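Local atomic coordinates of 4-hydroxybutyrate CoA-transferase (Porphyromonas gingivalis, PDB entry 3D3U), a protein that probably transfers coenzyme A from an acyl-CoA thioester to a carboxylate such as acetate. Residues P150-P161 and K173-I184. Residues are numbered along the deposited sequence; the frame is centred on the assembly and turned at random.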
ATOM      1  N   PRO A 150       4.441  16.784 -17.947  1.00 25.66           N
ATOM      2  CA  PRO A 150       5.082  16.993 -19.280  1.00 24.43           C
ATOM      3  C   PRO A 150       6.512  16.477 -19.432  1.00 23.53           C
ATOM      4  O   PRO A 150       6.998  16.488 -20.549  1.00 25.61           O
ATOM      5  CB  PRO A 150       5.086  18.529 -19.466  1.00 22.89           C
ATOM      6  CG  PRO A 150       4.855  19.146 -18.130  1.00 23.95           C
ATOM      7  CD  PRO A 150       4.150  18.103 -17.301  1.00 26.29           C
ATOM      8  N   VAL A 151       7.211  16.084 -18.371  1.00 21.29           N
ATOM      9  CA  VAL A 151       8.561  15.544 -18.542  1.00 17.99           C
ATOM     10  C   VAL A 151       8.576  14.385 -17.605  1.00 18.46           C
ATOM     11  O   VAL A 151       8.278  14.543 -16.376  1.00 19.48           O
ATOM     12  CB  VAL A 151       9.603  16.511 -17.990  1.00 17.33           C
ATOM     13  CG1 VAL A 151      10.999  15.870 -17.881  1.00 14.93           C
ATOM     14  CG2 VAL A 151       9.650  17.729 -18.767  1.00 13.48           C
ATOM     15  N   VAL A 152       8.950  13.233 -18.125  1.00 16.17           N
ATOM     16  CA  VAL A 152       8.977  12.009 -17.327  1.00 13.98           C
ATOM     17  C   VAL A 152      10.375  11.354 -17.343  1.00 14.89           C
ATOM     18  O   VAL A 152      10.902  10.930 -18.399  1.00 14.57           O
ATOM     19  CB  VAL A 152       7.962  11.014 -17.935  1.00 12.99           C
ATOM     20  CG1 VAL A 152       7.902   9.728 -17.139  1.00 12.19           C
ATOM     21  CG2 VAL A 152       6.696  11.647 -17.985  1.00  9.30           C
ATOM     22  N   VAL A 153      10.988  11.228 -16.184  1.00 15.48           N
ATOM     23  CA  VAL A 153      12.318  10.648 -16.171  1.00 17.02           C
ATOM     24  C   VAL A 153      12.246   9.184 -15.693  1.00 18.29           C
ATOM     25  O   VAL A 153      11.947   8.948 -14.547  1.00 19.12           O
ATOM     26  CB  VAL A 153      13.171  11.450 -15.253  1.00 16.72           C
ATOM     27  CG1 VAL A 153      14.580  10.910 -15.260  1.00 18.64           C
ATOM     28  CG2 VAL A 153      13.153  12.932 -15.663  1.00 18.16           C
ATOM     29  N   ALA A 154      12.511   8.193 -16.527  1.00 18.91           N
ATOM     30  CA  ALA A 154      12.298   6.849 -16.061  1.00 19.52           C
ATOM     31  C   ALA A 154      13.642   6.132 -15.924  1.00 20.86           C
ATOM     32  O   ALA A 154      14.406   6.145 -16.895  1.00 22.16           O
ATOM     33  CB  ALA A 154      11.501   6.135 -17.019  1.00 19.46           C
ATOM     34  N   GLU A 155      13.934   5.489 -14.788  1.00 19.73           N
ATOM     35  CA  GLU A 155      15.134   4.747 -14.705  1.00 21.58           C
ATOM     36  C   GLU A 155      14.719   3.445 -15.230  1.00 19.47           C
ATOM     37  O   GLU A 155      13.839   2.808 -14.724  1.00 19.01           O
ATOM     38  CB  GLU A 155      15.557   4.542 -13.256  1.00 22.03           C
ATOM     39  CG  GLU A 155      16.043   5.762 -12.478  1.00 26.27           C
ATOM     40  CD  GLU A 155      16.354   5.485 -10.948  1.00 30.22           C
ATOM     41  OE1 GLU A 155      16.552   6.517 -10.183  1.00 42.45           O
ATOM     42  OE2 GLU A 155      16.457   4.289 -10.452  1.00 37.34           O
ATOM     43  N   VAL A 156      15.355   3.001 -16.278  1.00 21.02           N
ATOM     44  CA  VAL A 156      15.024   1.676 -16.848  1.00 21.50           C
ATOM     45  C   VAL A 156      15.775   0.489 -16.179  1.00 21.92           C
ATOM     46  O   VAL A 156      16.984   0.314 -16.323  1.00 21.03           O
ATOM     47  CB  VAL A 156      15.136   1.690 -18.367  1.00 21.55           C
ATOM     48  CG1 VAL A 156      14.951   0.251 -18.924  1.00 22.51           C
ATOM     49  CG2 VAL A 156      14.109   2.683 -18.906  1.00 16.93           C
ATOM     50  N   ASN A 157      15.049  -0.299 -15.411  1.00 22.59           N
ATOM     51  CA  ASN A 157      15.754  -1.206 -14.620  1.00 24.43           C
ATOM     52  C   ASN A 157      15.621  -2.637 -15.132  1.00 26.39           C
ATOM     53  O   ASN A 157      14.493  -3.219 -15.282  1.00 27.35           O
ATOM     54  CB  ASN A 157      15.379  -1.038 -13.185  1.00 24.46           C
ATOM     55  CG  ASN A 157      16.372  -1.685 -12.266  1.00 26.49           C
ATOM     56  OD1 ASN A 157      17.196  -2.531 -12.704  1.00 28.44           O
ATOM     57  ND2 ASN A 157      16.286  -1.357 -10.971  1.00 21.74           N
ATOM     58  N   LYS A 158      16.806  -3.167 -15.480  1.00 27.58           N
ATOM     59  CA  LYS A 158      16.952  -4.561 -15.946  1.00 28.93           C
ATOM     60  C   LYS A 158      16.501  -5.552 -14.863  1.00 28.37           C
ATOM     61  O   LYS A 158      16.073  -6.637 -15.189  1.00 27.48           O
ATOM     62  CB  LYS A 158      18.348  -4.871 -16.554  1.00 28.34           C
ATOM     63  CG  LYS A 158      18.361  -4.403 -18.041  1.00 30.85           C
ATOM     64  CD  LYS A 158      19.501  -4.900 -19.000  1.00 30.90           C
ATOM     65  CE  LYS A 158      19.496  -4.119 -20.390  1.00 31.70           C
ATOM     66  NZ  LYS A 158      18.978  -2.672 -20.229  1.00 35.55           N
ATOM     67  N   GLN A 159      16.532  -5.120 -13.593  1.00 28.17           N
ATOM     68  CA  GLN A 159      16.043  -5.913 -12.482  1.00 27.02           C
ATOM     69  C   GLN A 159      14.530  -5.700 -12.158  1.00 27.08           C
ATOM     70  O   GLN A 159      13.925  -6.564 -11.479  1.00 27.82           O
ATOM     71  CB  GLN A 159      16.852  -5.583 -11.229  1.00 27.34           C
ATOM     72  CG  GLN A 159      17.474  -6.754 -10.507  1.00 27.80           C
ATOM     73  CD  GLN A 159      18.920  -6.761 -10.815  1.00 33.22           C
ATOM     74  OE1 GLN A 159      19.798  -6.964  -9.937  1.00 33.35           O
ATOM     75  NE2 GLN A 159      19.216  -6.458 -12.095  1.00 36.16           N
ATOM     76  N   MET A 160      13.920  -4.574 -12.565  1.00 25.88           N
ATOM     77  CA  MET A 160      12.481  -4.307 -12.215  1.00 25.34           C
ATOM     78  C   MET A 160      11.637  -5.362 -12.898  1.00 24.46           C
ATOM     79  O   MET A 160      11.749  -5.490 -14.105  1.00 26.22           O
ATOM     80  CB  MET A 160      11.995  -2.912 -12.698  1.00 24.93           C
ATOM     81  CG  MET A 160      10.519  -2.652 -12.367  1.00 24.68           C
ATOM     82  SD  MET A 160      10.158  -2.673 -10.535  1.00 23.44           S
ATOM     83  CE  MET A 160      10.966  -1.242  -9.942  1.00 19.19           C
ATOM     84  N   PRO A 161      10.828  -6.122 -12.171  1.00 23.35           N
ATOM     85  CA  PRO A 161       9.901  -7.090 -12.764  1.00 22.79           C
ATOM     86  C   PRO A 161       8.806  -6.494 -13.652  1.00 22.30           C
ATOM     87  O   PRO A 161       8.425  -5.347 -13.500  1.00 23.57           O
ATOM     88  CB  PRO A 161       9.215  -7.716 -11.531  1.00 21.47           C
ATOM     89  CG  PRO A 161       9.477  -6.874 -10.490  1.00 19.58           C
ATOM     90  CD  PRO A 161      10.736  -6.156 -10.710  1.00 23.05           C
ATOM     91  N   LYS A 173       6.730   7.948 -24.187  1.00 23.99           N
ATOM     92  CA  LYS A 173       6.253   8.969 -23.181  1.00 23.35           C
ATOM     93  C   LYS A 173       7.355   9.358 -22.177  1.00 22.52           C
ATOM     94  O   LYS A 173       7.183  10.200 -21.244  1.00 23.10           O
ATOM     95  CB  LYS A 173       4.924   8.513 -22.469  1.00 22.36           C
ATOM     96  CG  LYS A 173       3.816   7.976 -23.459  1.00 22.97           C
ATOM     97  CD  LYS A 173       3.427   9.030 -24.652  1.00 20.95           C
ATOM     98  CE  LYS A 173       2.673   8.378 -25.824  1.00 25.64           C
ATOM     99  NZ  LYS A 173       1.574   7.189 -25.609  1.00 24.64           N
ATOM    100  N   LEU A 174       8.496   8.729 -22.384  1.00 21.22           N
ATOM    101  CA  LEU A 174       9.667   8.954 -21.567  1.00 20.49           C
ATOM    102  C   LEU A 174      10.589   9.978 -22.204  1.00 21.14           C
ATOM    103  O   LEU A 174      10.936   9.862 -23.342  1.00 21.36           O
ATOM    104  CB  LEU A 174      10.406   7.622 -21.390  1.00 20.44           C
ATOM    105  CG  LEU A 174       9.911   6.622 -20.318  1.00 16.86           C
ATOM    106  CD1 LEU A 174       8.472   6.612 -20.205  1.00 12.70           C
ATOM    107  CD2 LEU A 174      10.431   5.199 -20.571  1.00 17.70           C
ATOM    108  N   THR A 175      10.934  11.014 -21.466  1.00 22.22           N
ATOM    109  CA  THR A 175      11.785  12.097 -21.971  1.00 23.00           C
ATOM    110  C   THR A 175      13.254  11.778 -21.863  1.00 23.14           C
ATOM    111  O   THR A 175      14.005  12.117 -22.757  1.00 23.72           O
ATOM    112  CB  THR A 175      11.589  13.324 -21.098  1.00 22.65           C
ATOM    113  OG1 THR A 175      10.201  13.537 -20.944  1.00 25.26           O
ATOM    114  CG2 THR A 175      12.033  14.555 -21.768  1.00 21.90           C
ATOM    115  N   HIS A 176      13.666  11.246 -20.710  1.00 23.01           N
ATOM    116  CA  HIS A 176      15.036  10.882 -20.459  1.00 23.07           C
ATOM    117  C   HIS A 176      15.000   9.471 -19.873  1.00 22.90           C
ATOM    118  O   HIS A 176      14.132   9.159 -19.011  1.00 24.29           O
ATOM    119  CB  HIS A 176      15.722  11.861 -19.497  1.00 23.81           C
ATOM    120  CG  HIS A 176      15.527  13.316 -19.839  1.00 27.13           C
ATOM    121  ND1 HIS A 176      14.509  14.087 -19.297  1.00 29.55           N
ATOM    122  CD2 HIS A 176      16.244  14.147 -20.636  1.00 30.13           C
ATOM    123  CE1 HIS A 176      14.586  15.315 -19.774  1.00 30.17           C
ATOM    124  NE2 HIS A 176      15.635  15.386 -20.583  1.00 30.24           N
ATOM    125  N   ILE A 177      15.887   8.597 -20.365  1.00 20.90           N
ATOM    126  CA  ILE A 177      15.899   7.231 -19.878  1.00 18.66           C
ATOM    127  C   ILE A 177      17.248   7.023 -19.311  1.00 18.39           C
ATOM    128  O   ILE A 177      18.234   7.319 -19.958  1.00 18.22           O
ATOM    129  CB  ILE A 177      15.702   6.234 -21.059  1.00 19.00           C
ATOM    130  CG1 ILE A 177      14.290   6.274 -21.556  1.00 11.91           C
ATOM    131  CG2 ILE A 177      16.078   4.744 -20.690  1.00 18.55           C
ATOM    132  CD1 ILE A 177      14.296   5.714 -22.846  1.00  9.72           C
ATOM    133  N   ILE A 178      17.292   6.465 -18.128  1.00 17.81           N
ATOM    134  CA  ILE A 178      18.533   6.252 -17.449  1.00 18.74           C
ATOM    135  C   ILE A 178      18.624   4.750 -17.312  1.00 21.69           C
ATOM    136  O   ILE A 178      18.142   4.190 -16.327  1.00 22.13           O
ATOM    137  CB  ILE A 178      18.445   6.880 -16.106  1.00 16.83           C
ATOM    138  CG1 ILE A 178      18.305   8.364 -16.304  1.00 17.27           C
ATOM    139  CG2 ILE A 178      19.673   6.696 -15.358  1.00 14.64           C
ATOM    140  CD1 ILE A 178      17.575   9.103 -15.189  1.00 14.06           C
ATOM    141  N   GLU A 179      19.204   4.067 -18.309  1.00 24.72           N
ATOM    142  CA  GLU A 179      19.268   2.595 -18.195  1.00 26.88           C
ATOM    143  C   GLU A 179      20.071   2.182 -17.009  1.00 27.60           C
ATOM    144  O   GLU A 179      21.202   2.558 -16.906  1.00 29.85           O
ATOM    145  CB  GLU A 179      19.776   1.810 -19.411  1.00 25.33           C
ATOM    146  CG  GLU A 179      20.454   2.512 -20.508  1.00 28.80           C
ATOM    147  CD  GLU A 179      20.100   1.769 -21.776  1.00 35.59           C
ATOM    148  OE1 GLU A 179      20.577   2.122 -22.877  1.00 38.57           O
ATOM    149  OE2 GLU A 179      19.334   0.790 -21.650  1.00 34.98           O
ATOM    150  N   VAL A 180      19.479   1.415 -16.106  1.00 27.94           N
ATOM    151  CA  VAL A 180      20.282   0.796 -15.129  1.00 27.56           C
ATOM    152  C   VAL A 180      19.971  -0.604 -14.816  1.00 27.81           C
ATOM    153  O   VAL A 180      19.083  -1.235 -15.380  1.00 28.02           O
ATOM    154  CB  VAL A 180      20.388   1.632 -13.853  1.00 28.96           C
ATOM    155  CG1 VAL A 180      21.496   2.755 -14.099  1.00 30.60           C
ATOM    156  CG2 VAL A 180      19.036   2.176 -13.345  1.00 23.93           C
ATOM    157  N   ASP A 181      20.823  -1.075 -13.944  1.00 28.30           N
ATOM    158  CA  ASP A 181      20.799  -2.387 -13.422  1.00 29.52           C
ATOM    159  C   ASP A 181      21.253  -2.484 -11.919  1.00 29.88           C
ATOM    160  O   ASP A 181      22.381  -2.046 -11.522  1.00 31.11           O
ATOM    161  CB  ASP A 181      21.602  -3.290 -14.307  1.00 29.39           C
ATOM    162  CG  ASP A 181      21.393  -4.690 -13.922  1.00 32.09           C
ATOM    163  OD1 ASP A 181      20.801  -4.869 -12.832  1.00 34.95           O
ATOM    164  OD2 ASP A 181      21.750  -5.666 -14.594  1.00 35.01           O
ATOM    165  N   GLU A 182      20.324  -2.967 -11.093  1.00 28.51           N
ATOM    166  CA  GLU A 182      20.390  -2.789  -9.644  1.00 29.19           C
ATOM    167  C   GLU A 182      19.139  -3.425  -8.996  1.00 27.43           C
ATOM    168  O   GLU A 182      18.016  -3.167  -9.426  1.00 27.31           O
ATOM    169  CB  GLU A 182      20.643  -1.312  -9.222  1.00 28.20           C
ATOM    170  CG  GLU A 182      22.118  -0.951  -8.936  1.00 33.60           C
ATOM    171  CD  GLU A 182      22.417  -0.274  -7.505  1.00 41.70           C
ATOM    172  OE1 GLU A 182      21.603   0.590  -6.927  1.00 40.51           O
ATOM    173  OE2 GLU A 182      23.549  -0.580  -6.934  1.00 47.22           O
ATOM    174  N   PRO A 183      19.353  -4.258  -7.967  1.00 26.93           N
ATOM    175  CA  PRO A 183      18.293  -5.102  -7.373  1.00 26.06           C
ATOM    176  C   PRO A 183      17.235  -4.278  -6.617  1.00 26.46           C
ATOM    177  O   PRO A 183      17.534  -3.303  -5.926  1.00 27.59           O
ATOM    178  CB  PRO A 183      19.056  -5.956  -6.375  1.00 26.28           C
ATOM    179  CG  PRO A 183      20.257  -5.105  -5.961  1.00 25.49           C
ATOM    180  CD  PRO A 183      20.639  -4.393  -7.232  1.00 26.25           C
ATOM    181  N   ILE A 184      15.979  -4.660  -6.742  1.00 25.25           N
ATOM    182  CA  ILE A 184      14.917  -3.853  -6.271  1.00 21.69           C
ATOM    183  C   ILE A 184      14.933  -3.924  -4.769  1.00 21.73           C
ATOM    184  O   ILE A 184      14.787  -4.961  -4.244  1.00 21.82           O
ATOM    185  CB  ILE A 184      13.715  -4.452  -6.919  1.00 20.69           C
ATOM    186  CG1 ILE A 184      13.786  -4.090  -8.407  1.00 17.79           C
ATOM    187  CG2 ILE A 184      12.425  -4.060  -6.194  1.00 21.71           C
ATOM    188  CD1 ILE A 184      13.194  -2.735  -8.777  1.00  8.23           C
TER
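With chi1 at -48°, the Thr175 hydroxyl lies beside its own backbone N and accepts from Val152 N (N to OG1 3.1 Å), while at the other end of the strand pair Asn157, its CG trans to N (chi1 -163°), turns its amide toward Glu182 O. Between them strands 151-157 and 176-180 run parallel, the last two of a six-stranded parallel sheet with the 3-2-1-4-5-6 order of a Rossmann-like fold, with 176-180 at the edge and 119-125 flanking 151-157. Backbone bonds alternate as parallel pairing demands: Ala154 N gives to His176 O, and Ala154 O receives Ile178 N. Beta-branched residues suit these extended chains and fill both faces. On one, the side chains of Val156 and Ile177 cross, their CG2 methyls 3.4 Å apart, and small Ala154 admits Leu174 CG; on the other, Val153 CG1 meets Ile178 CD1 at 3.5 Å, and helix 14-21 packs against Ile178 and His176 through Ala17, with Ser21 also touching His176. Glu155, on this second face, is buried, but its carboxylate is met by Arg39 and Phe40 N. At the C-terminal end of strand 151-157, Asn157 uses both ends of its amide: OD1 accepts from Gln159 N in an Asx turn, and ND2 donates to Glu182 O at 2.9 Å, that oxygen lying only 9° out of the amide plane.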